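Local coordinates for outer membrane protein (Tpn50) (PDB 3OON) that probably binds peptidoglycan through its OmpA-like C-terminal domain, as part of an outer membrane protein of a spirochaete, at residues Leu52-Thr57 with Arg116-Ile121. Sequence-based numbering, arbitrary orientation.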
loop_
_atom_site.group_PDB
_atom_site.type_symbol
_atom_site.label_atom_id
_atom_site.label_comp_id
_atom_site.label_asym_id
_atom_site.label_seq_id
_atom_site.Cartn_x
_atom_site.Cartn_y
_atom_site.Cartn_z
ATOM N N LEU A 52 6.569 -3.601 -13.543
ATOM C CA LEU A 52 6.217 -4.925 -14.047
ATOM C C LEU A 52 4.784 -5.207 -13.634
ATOM O O LEU A 52 4.455 -5.091 -12.443
ATOM C CB LEU A 52 7.155 -5.972 -13.434
ATOM C CG LEU A 52 6.720 -7.440 -13.496
ATOM C CD1 LEU A 52 6.759 -7.943 -14.928
ATOM C CD2 LEU A 52 7.654 -8.273 -12.632
ATOM N N ILE A 53 3.937 -5.560 -14.603
ATOM C CA ILE A 53 2.536 -5.852 -14.327
ATOM C C ILE A 53 2.298 -7.320 -14.624
ATOM O O ILE A 53 2.551 -7.778 -15.751
ATOM C CB ILE A 53 1.562 -5.009 -15.173
ATOM C CG1 ILE A 53 1.918 -3.520 -15.091
ATOM C CG2 ILE A 53 0.108 -5.286 -14.729
ATOM C CD1 ILE A 53 0.940 -2.611 -15.825
ATOM N N GLU A 54 1.816 -8.050 -13.621
ATOM C CA GLU A 54 1.656 -9.502 -13.715
ATOM C C GLU A 54 0.194 -9.897 -13.573
ATOM O O GLU A 54 -0.473 -9.500 -12.601
ATOM C CB GLU A 54 2.494 -10.200 -12.641
ATOM C CG GLU A 54 3.986 -9.904 -12.750
ATOM C CD GLU A 54 4.790 -10.568 -11.665
ATOM O OE1 GLU A 54 4.993 -9.941 -10.600
ATOM O OE2 GLU A 54 5.218 -11.721 -11.876
ATOM N N GLY A 55 -0.299 -10.647 -14.556
ATOM C CA GLY A 55 -1.701 -11.052 -14.623
ATOM C C GLY A 55 -1.869 -12.526 -14.312
ATOM O O GLY A 55 -0.920 -13.320 -14.449
ATOM N N HIS A 56 -3.082 -12.891 -13.898
ATOM C CA HIS A 56 -3.390 -14.245 -13.484
ATOM C C HIS A 56 -4.789 -14.665 -13.911
ATOM O O HIS A 56 -5.711 -13.840 -14.043
ATOM C CB HIS A 56 -3.278 -14.403 -11.957
ATOM C CG HIS A 56 -1.942 -14.021 -11.400
ATOM N ND1 HIS A 56 -0.930 -14.933 -11.198
ATOM C CD2 HIS A 56 -1.454 -12.823 -11.002
ATOM C CE1 HIS A 56 0.125 -14.315 -10.700
ATOM N NE2 HIS A 56 -0.168 -13.032 -10.569
ATOM N N THR A 57 -4.926 -15.965 -14.134
ATOM C CA THR A 57 -6.218 -16.590 -14.324
ATOM C C THR A 57 -6.395 -17.616 -13.217
ATOM O O THR A 57 -5.447 -17.929 -12.496
ATOM C CB THR A 57 -6.315 -17.305 -15.681
ATOM O OG1 THR A 57 -5.175 -18.155 -15.845
ATOM C CG2 THR A 57 -6.346 -16.305 -16.819
ATOM N N ARG A 116 -6.331 -11.654 -9.221
ATOM C CA ARG A 116 -5.100 -11.102 -8.691
ATOM C C ARG A 116 -4.301 -10.405 -9.784
ATOM O O ARG A 116 -4.139 -10.933 -10.889
ATOM C CB ARG A 116 -4.253 -12.210 -8.058
ATOM C CG ARG A 116 -4.872 -12.859 -6.803
ATOM C CD ARG A 116 -4.016 -14.022 -6.301
ATOM N NE ARG A 116 -2.588 -13.762 -6.516
ATOM C CZ ARG A 116 -1.789 -14.472 -7.314
ATOM N NH1 ARG A 116 -2.247 -15.531 -7.977
ATOM N NH2 ARG A 116 -0.517 -14.122 -7.430
ATOM N N VAL A 117 -3.826 -9.202 -9.459
ATOM C CA VAL A 117 -2.883 -8.465 -10.294
ATOM C C VAL A 117 -1.800 -7.973 -9.356
ATOM O O VAL A 117 -2.065 -7.618 -8.202
ATOM C CB VAL A 117 -3.515 -7.242 -11.033
ATOM C CG1 VAL A 117 -2.497 -6.594 -11.989
ATOM C CG2 VAL A 117 -4.733 -7.631 -11.826
ATOM N N GLU A 118 -0.570 -7.974 -9.841
ATOM C CA GLU A 118 0.512 -7.393 -9.090
ATOM C C GLU A 118 1.163 -6.387 -9.995
ATOM O O GLU A 118 1.254 -6.603 -11.211
ATOM C CB GLU A 118 1.535 -8.441 -8.658
ATOM C CG GLU A 118 1.028 -9.420 -7.612
ATOM C CD GLU A 118 0.482 -10.689 -8.237
ATOM O OE1 GLU A 118 1.146 -11.235 -9.161
ATOM O OE2 GLU A 118 -0.609 -11.132 -7.805
ATOM N N ILE A 119 1.594 -5.285 -9.400
ATOM C CA ILE A 119 2.430 -4.320 -10.079
ATOM C C ILE A 119 3.647 -4.077 -9.193
ATOM O O ILE A 119 3.511 -3.769 -7.996
ATOM C CB ILE A 119 1.698 -2.998 -10.321
ATOM C CG1 ILE A 119 0.517 -3.196 -11.276
ATOM C CG2 ILE A 119 2.668 -1.954 -10.893
ATOM C CD1 ILE A 119 -0.342 -1.948 -11.496
ATOM N N THR A 120 4.833 -4.231 -9.761
ATOM C CA THR A 120 6.062 -3.978 -9.018
ATOM C C THR A 120 6.740 -2.703 -9.510
ATOM O O THR A 120 7.009 -2.560 -10.702
ATOM C CB THR A 120 7.020 -5.174 -9.099
ATOM O OG1 THR A 120 6.354 -6.341 -8.595
ATOM C CG2 THR A 120 8.282 -4.934 -8.261
ATOM N N ILE A 121 6.997 -1.781 -8.586
ATOM C CA ILE A 121 7.792 -0.596 -8.900
ATOM C C ILE A 121 9.233 -1.063 -8.849
ATOM O O ILE A 121 9.772 -1.339 -7.772
ATOM C CB ILE A 121 7.545 0.564 -7.921
ATOM C CG1 ILE A 121 6.046 0.891 -7.855
ATOM C CG2 ILE A 121 8.336 1.803 -8.363
ATOM C CD1 ILE A 121 5.662 1.830 -6.708
HETATM O O HOH W 1 4.495 -7.361 -10.331
HETATM O O HOH W 2 -5.240 -10.993 -13.263
#
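Leu52 and Glu54 pair with Thr120 and Glu118 as antiparallel hydrogen-bonded pairs. Each pair is closed by two backbone bonds. The shortest is Thr120 N to Leu52 O at 2.8 Å; the straightest is Glu54 N to Glu118 O, 173° at the hydrogen. Between them Ile53 and Ile119 form a non-hydrogen-bonded pair, and the Ile119 CA hydrogen points to Leu52 O.

Ile53, Val117 and Ile119 lie side by side on one face. Ile53 CG2 sits 4.0 Å from Val117 CG1. Ile53 also packs on Ala74 of helix 63-83. Strands 51-55 and 114-122 are neighbours inside the mixed sheet of this OmpA-like C-terminal domain; 12-20 flanks 114-122 and 92-96 flanks 51-55.

Leu52, Glu54, Glu118 and Thr120 point to the other face, and polar contacts continue past the end of strand 51-55 to His56 and Arg116. Glu118 bends at chi2 (94°), which brings OE1 to the edge of the His56 ring. His56 NE2 donates to the syn lone pair of Glu118 OE1 at 2.6 Å, close to the ring plane. Arg116 NH2 lies over one ring face, 3.3 Å from His56 CE1, and makes a salt bridge to Glu118 OE2. The positive charge of Arg116 probably helps keep Glu118 ionised. The Trp97 ring also meets His56, and Trp97 NE1 bonds Glu54 OE2.

Two waters bridge the strands. One donates to Leu52 O and Glu54 OE1 and accepts from Thr120 OG1. The other accepts from His56 N and donates to Arg116 O at 2.6 Å.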